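Local coordinates for E2A dna-binding protein (Human adenovirus 5, PDB 2WB0), which binds single-stranded DNA and, by forming multimers, unwinds the template without ATP during the elongation phase of adenovirus strand-displacement replication, at residues 88-100 with 215-229. Sequence-based numbering, arbitrary orientation.
Sequences KHHEPTGCALWLH and GHLLMPLRCECNSKP. With ZN (zinc ion), chain C.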
loop_
_atom_site.group_PDB
_atom_site.type_symbol
_atom_site.label_atom_id
_atom_site.label_comp_id
_atom_site.label_asym_id
_atom_site.label_seq_id
_atom_site.Cartn_x
_atom_site.Cartn_y
_atom_site.Cartn_z
ATOM N N LYS A 88 -9.802 -19.826 -1.757
ATOM C CA LYS A 88 -8.968 -19.675 -2.935
ATOM C C LYS A 88 -9.318 -18.388 -3.670
ATOM O O LYS A 88 -10.483 -18.038 -3.777
ATOM C CB LYS A 88 -9.150 -20.881 -3.838
ATOM C CG LYS A 88 -7.945 -21.069 -4.740
ATOM C CD LYS A 88 -7.932 -22.446 -5.364
ATOM C CE LYS A 88 -6.731 -22.485 -6.342
ATOM N NZ LYS A 88 -7.098 -23.307 -7.561
ATOM N N HIS A 89 -8.318 -17.652 -4.132
ATOM C CA HIS A 89 -8.517 -16.337 -4.835
ATOM C C HIS A 89 -8.969 -15.160 -3.955
ATOM O O HIS A 89 -9.305 -14.061 -4.471
ATOM C CB HIS A 89 -9.435 -16.450 -6.065
ATOM C CG HIS A 89 -9.168 -17.667 -6.881
ATOM N ND1 HIS A 89 -8.053 -17.781 -7.686
ATOM C CD2 HIS A 89 -9.814 -18.857 -6.959
ATOM C CE1 HIS A 89 -8.053 -18.970 -8.267
ATOM N NE2 HIS A 89 -9.107 -19.650 -7.835
ATOM N N HIS A 90 -9.001 -15.395 -2.644
ATOM C CA HIS A 90 -9.253 -14.329 -1.672
ATOM C C HIS A 90 -8.082 -14.219 -0.662
ATOM O O HIS A 90 -8.253 -14.440 0.524
ATOM C CB HIS A 90 -10.573 -14.549 -0.920
ATOM C CG HIS A 90 -11.766 -14.562 -1.841
ATOM N ND1 HIS A 90 -12.504 -13.431 -2.134
ATOM C CD2 HIS A 90 -12.315 -15.578 -2.561
ATOM C CE1 HIS A 90 -13.473 -13.758 -2.986
ATOM N NE2 HIS A 90 -13.362 -15.053 -3.277
ATOM N N GLU A 91 -6.931 -13.777 -1.127
ATOM C CA GLU A 91 -5.800 -13.641 -0.184
ATOM C C GLU A 91 -6.231 -12.506 0.751
ATOM O O GLU A 91 -6.666 -11.506 0.277
ATOM C CB GLU A 91 -4.501 -13.364 -0.922
ATOM C CG GLU A 91 -3.248 -13.376 -0.037
ATOM C CD GLU A 91 -3.140 -12.030 0.729
ATOM O OE1 GLU A 91 -3.538 -10.974 0.139
ATOM O OE2 GLU A 91 -2.696 -12.027 1.870
ATOM N N PRO A 92 -6.180 -12.692 2.081
ATOM C CA PRO A 92 -6.836 -11.731 3.027
ATOM C C PRO A 92 -6.103 -10.396 3.203
ATOM O O PRO A 92 -6.774 -9.372 3.411
ATOM C CB PRO A 92 -6.816 -12.462 4.393
ATOM C CG PRO A 92 -5.626 -13.448 4.232
ATOM C CD PRO A 92 -5.623 -13.866 2.765
ATOM N N THR A 93 -4.770 -10.387 3.161
ATOM C CA THR A 93 -4.088 -9.067 3.468
ATOM C C THR A 93 -4.325 -8.018 2.408
ATOM O O THR A 93 -4.367 -6.821 2.719
ATOM C CB THR A 93 -2.565 -9.188 3.733
ATOM O OG1 THR A 93 -1.875 -9.563 2.548
ATOM C CG2 THR A 93 -2.251 -10.265 4.942
ATOM N N GLY A 94 -4.415 -8.461 1.154
ATOM C CA GLY A 94 -4.532 -7.558 -0.003
ATOM C C GLY A 94 -3.223 -6.836 -0.248
ATOM O O GLY A 94 -3.228 -5.725 -0.787
ATOM N N CYS A 95 -2.104 -7.425 0.204
ATOM C CA CYS A 95 -0.793 -6.807 0.132
ATOM C C CYS A 95 0.191 -7.824 -0.453
ATOM O O CYS A 95 -0.182 -9.012 -0.663
ATOM C CB CYS A 95 -0.261 -6.442 1.531
ATOM S SG CYS A 95 -1.130 -5.207 2.427
ATOM N N ALA A 96 1.415 -7.355 -0.748
ATOM C CA ALA A 96 2.563 -8.170 -1.235
ATOM C C ALA A 96 3.866 -7.530 -0.714
ATOM O O ALA A 96 3.860 -6.422 -0.182
ATOM C CB ALA A 96 2.602 -8.347 -2.814
ATOM N N LEU A 97 4.951 -8.286 -0.800
ATOM C CA LEU A 97 6.242 -7.865 -0.415
ATOM C C LEU A 97 6.987 -7.676 -1.716
ATOM O O LEU A 97 7.227 -8.696 -2.427
ATOM C CB LEU A 97 6.912 -9.018 0.304
ATOM C CG LEU A 97 6.651 -9.087 1.804
ATOM C CD1 LEU A 97 5.557 -8.195 2.565
ATOM C CD2 LEU A 97 6.939 -10.451 2.447
ATOM N N TRP A 98 7.419 -6.412 -1.977
ATOM C CA TRP A 98 8.121 -6.104 -3.199
ATOM C C TRP A 98 9.613 -5.889 -2.888
ATOM O O TRP A 98 9.952 -5.030 -2.102
ATOM C CB TRP A 98 7.489 -4.889 -3.875
ATOM C CG TRP A 98 8.296 -4.300 -5.027
ATOM C CD1 TRP A 98 9.023 -4.973 -6.003
ATOM C CD2 TRP A 98 8.352 -2.915 -5.364
ATOM N NE1 TRP A 98 9.571 -4.060 -6.884
ATOM C CE2 TRP A 98 9.166 -2.791 -6.522
ATOM C CE3 TRP A 98 7.824 -1.757 -4.756
ATOM C CZ2 TRP A 98 9.533 -1.548 -7.049
ATOM C CZ3 TRP A 98 8.155 -0.495 -5.304
ATOM C CH2 TRP A 98 8.994 -0.417 -6.460
ATOM N N LEU A 99 10.495 -6.690 -3.507
ATOM C CA LEU A 99 11.937 -6.555 -3.297
ATOM C C LEU A 99 12.310 -5.444 -4.217
ATOM O O LEU A 99 12.591 -5.688 -5.408
ATOM C CB LEU A 99 12.679 -7.853 -3.714
ATOM C CG LEU A 99 14.235 -7.767 -3.620
ATOM C CD1 LEU A 99 14.625 -7.516 -2.200
ATOM C CD2 LEU A 99 14.826 -9.145 -4.098
ATOM N N HIS A 100 12.297 -4.210 -3.712
ATOM C CA HIS A 100 12.201 -3.065 -4.623
ATOM C C HIS A 100 13.516 -2.658 -5.256
ATOM O O HIS A 100 13.505 -2.149 -6.357
ATOM C CB HIS A 100 11.614 -1.834 -3.887
ATOM C CG HIS A 100 12.263 -1.547 -2.568
ATOM N ND1 HIS A 100 13.388 -0.734 -2.423
ATOM C CD2 HIS A 100 11.939 -1.980 -1.331
ATOM C CE1 HIS A 100 13.708 -0.703 -1.137
ATOM N NE2 HIS A 100 12.838 -1.446 -0.453
ATOM N N GLY A 215 15.049 -5.414 2.671
ATOM C CA GLY A 215 14.921 -4.925 1.294
ATOM C C GLY A 215 13.510 -5.073 0.705
ATOM O O GLY A 215 13.305 -4.747 -0.430
ATOM N N HIS A 216 12.570 -5.652 1.427
ATOM C CA HIS A 216 11.183 -5.795 0.925
ATOM C C HIS A 216 10.285 -4.634 1.334
ATOM O O HIS A 216 10.333 -4.188 2.475
ATOM C CB HIS A 216 10.591 -7.096 1.464
ATOM C CG HIS A 216 11.113 -8.325 0.768
ATOM N ND1 HIS A 216 12.288 -8.948 1.136
ATOM C CD2 HIS A 216 10.606 -9.045 -0.261
ATOM C CE1 HIS A 216 12.511 -9.974 0.326
ATOM N NE2 HIS A 216 11.511 -10.043 -0.540
ATOM N N LEU A 217 9.387 -4.197 0.437
ATOM C CA LEU A 217 8.416 -3.202 0.854
ATOM C C LEU A 217 7.061 -3.932 0.993
ATOM O O LEU A 217 6.573 -4.546 0.038
ATOM C CB LEU A 217 8.305 -2.070 -0.210
ATOM C CG LEU A 217 7.119 -1.086 -0.066
ATOM C CD1 LEU A 217 7.171 -0.279 1.310
ATOM C CD2 LEU A 217 7.000 -0.101 -1.311
ATOM N N LEU A 218 6.438 -3.798 2.154
ATOM C CA LEU A 218 5.093 -4.272 2.312
ATOM C C LEU A 218 4.211 -3.220 1.683
ATOM O O LEU A 218 4.217 -2.050 2.118
ATOM C CB LEU A 218 4.772 -4.268 3.790
ATOM C CG LEU A 218 3.555 -4.915 4.411
ATOM C CD1 LEU A 218 2.971 -4.279 5.617
ATOM C CD2 LEU A 218 2.630 -5.895 3.653
ATOM N N MET A 219 3.454 -3.638 0.692
ATOM C CA MET A 219 2.605 -2.717 -0.106
ATOM C C MET A 219 1.252 -3.312 -0.347
ATOM O O MET A 219 1.111 -4.543 -0.496
ATOM C CB MET A 219 3.301 -2.395 -1.439
ATOM C CG MET A 219 3.492 -3.637 -2.422
ATOM S SD MET A 219 4.386 -3.141 -3.919
ATOM C CE MET A 219 3.506 -4.168 -5.051
ATOM N N PRO A 220 0.224 -2.464 -0.486
ATOM C CA PRO A 220 -1.069 -3.022 -0.849
ATOM C C PRO A 220 -1.188 -3.285 -2.353
ATOM O O PRO A 220 -0.670 -2.484 -3.155
ATOM C CB PRO A 220 -2.063 -1.920 -0.415
ATOM C CG PRO A 220 -1.231 -0.617 -0.655
ATOM C CD PRO A 220 0.216 -0.990 -0.318
ATOM N N LEU A 221 -1.897 -4.376 -2.696
ATOM C CA LEU A 221 -2.284 -4.706 -4.054
ATOM C C LEU A 221 -3.709 -4.288 -4.318
ATOM O O LEU A 221 -4.111 -4.202 -5.510
ATOM C CB LEU A 221 -2.140 -6.196 -4.325
ATOM C CG LEU A 221 -0.726 -6.719 -4.406
ATOM C CD1 LEU A 221 -0.887 -8.137 -4.900
ATOM C CD2 LEU A 221 0.120 -5.931 -5.372
ATOM N N ARG A 222 -4.455 -3.955 -3.241
ATOM C CA ARG A 222 -5.871 -3.626 -3.426
ATOM C C ARG A 222 -6.280 -2.420 -2.649
ATOM O O ARG A 222 -5.932 -2.273 -1.471
ATOM C CB ARG A 222 -6.767 -4.790 -2.934
ATOM C CG ARG A 222 -6.289 -6.142 -3.509
ATOM C CD ARG A 222 -7.282 -7.297 -3.232
ATOM N NE ARG A 222 -7.605 -7.588 -1.831
ATOM C CZ ARG A 222 -7.354 -8.740 -1.211
ATOM N NH1 ARG A 222 -6.590 -9.715 -1.782
ATOM N NH2 ARG A 222 -7.787 -8.872 0.059
ATOM N N CYS A 223 -7.005 -1.540 -3.313
ATOM C CA CYS A 223 -7.644 -0.432 -2.632
ATOM C C CYS A 223 -9.138 -0.872 -2.539
ATOM O O CYS A 223 -9.418 -2.044 -2.624
ATOM C CB CYS A 223 -7.436 0.886 -3.355
ATOM S SG CYS A 223 -8.187 0.899 -5.021
ATOM N N GLU A 224 -10.081 0.039 -2.338
ATOM C CA GLU A 224 -11.505 -0.343 -2.288
ATOM C C GLU A 224 -11.979 -0.782 -3.640
ATOM O O GLU A 224 -12.794 -1.714 -3.745
ATOM C CB GLU A 224 -12.332 0.881 -1.888
ATOM C CG GLU A 224 -11.950 1.344 -0.496
ATOM C CD GLU A 224 -12.787 2.562 0.028
ATOM O OE1 GLU A 224 -13.979 2.726 -0.404
ATOM O OE2 GLU A 224 -12.211 3.349 0.856
ATOM N N CYS A 225 -11.424 -0.149 -4.699
ATOM C CA CYS A 225 -11.899 -0.410 -6.047
ATOM C C CYS A 225 -11.726 -1.850 -6.514
ATOM O O CYS A 225 -12.575 -2.334 -7.260
ATOM C CB CYS A 225 -11.239 0.550 -7.078
ATOM S SG CYS A 225 -11.338 2.315 -6.592
ATOM N N ASN A 226 -10.608 -2.509 -6.165
ATOM C CA ASN A 226 -10.442 -3.904 -6.510
ATOM C C ASN A 226 -10.309 -4.785 -5.286
ATOM O O ASN A 226 -9.544 -5.757 -5.310
ATOM C CB ASN A 226 -9.212 -4.110 -7.440
ATOM C CG ASN A 226 -7.919 -3.537 -6.840
ATOM O OD1 ASN A 226 -7.925 -2.816 -5.850
ATOM N ND2 ASN A 226 -6.823 -3.818 -7.497
ATOM N N SER A 227 -10.985 -4.438 -4.216
ATOM C CA SER A 227 -10.854 -5.294 -3.005
ATOM C C SER A 227 -11.501 -6.672 -3.245
ATOM O O SER A 227 -11.056 -7.661 -2.636
ATOM C CB SER A 227 -11.396 -4.665 -1.709
ATOM O OG SER A 227 -12.739 -4.328 -1.965
ATOM N N LYS A 228 -12.535 -6.745 -4.111
ATOM C CA LYS A 228 -13.089 -8.086 -4.475
ATOM C C LYS A 228 -12.558 -8.646 -5.789
ATOM O O LYS A 228 -12.515 -7.912 -6.785
ATOM C CB LYS A 228 -14.621 -8.074 -4.488
ATOM C CG LYS A 228 -15.208 -7.710 -3.149
ATOM C CD LYS A 228 -16.650 -7.278 -3.274
ATOM C CE LYS A 228 -17.200 -6.906 -1.883
ATOM N NZ LYS A 228 -16.787 -5.524 -1.430
ATOM N N PRO A 229 -12.204 -9.967 -5.811
ATOM C CA PRO A 229 -11.623 -10.582 -7.014
ATOM C C PRO A 229 -12.512 -10.515 -8.297
ATOM O O PRO A 229 -11.978 -10.456 -9.423
ATOM C CB PRO A 229 -11.313 -12.046 -6.575
ATOM C CG PRO A 229 -12.092 -12.276 -5.387
ATOM C CD PRO A 229 -12.238 -10.936 -4.687
HETATM ZN ZN ZN C . -9.510 2.859 -5.221
HETATM O O HOH W 1 12.801 -1.993 2.373
#
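Arg222 turns its CG away from its own carbonyl carbon (chi1 -49°) and bends at chi3 (-58°), which carries the guanidinium across to the 88-94 loop. There Arg222 NH1 (2.7 Å) and NH2 (2.9 Å) both donate to Glu91 O, which lies in the guanidinium plane. Gly94 CA sits 3.3 Å above the centre of one face of the Arg222 guanidinium; glycine suits this place, having no side chain to crowd the arginine and accepting a positive phi. The Glu91 carboxylate turns back on its own loop: OE1 takes Gly94 N, while OE2 takes Thr93 N and OG1, consistent with holding the gripped carbonyl in place. Beyond Gly94 O, bonded to Leu221 N, strands 95-99 and 216-220 form a two-stranded antiparallel sheet joining sequence-distant parts of the chain, with reciprocal backbone bonds joining Ala96 to Met219 and Trp98 to Leu217. On one face, unbranched Met219 lays its polarisable SD 3.6 Å from Trp98 CB, obliquely beside the indole, a Met-aromatic contact; on the other, Leu99 CD1 makes a CH-pi contact over the His216 ring. Past Arg222, Cys223 and Cys225 bind zinc with Cys277 and Cys294. Helix 64-83 packs on Pro92 and Cys95; strand 271-276 and helix 300-315 meet Leu217 and Pro220.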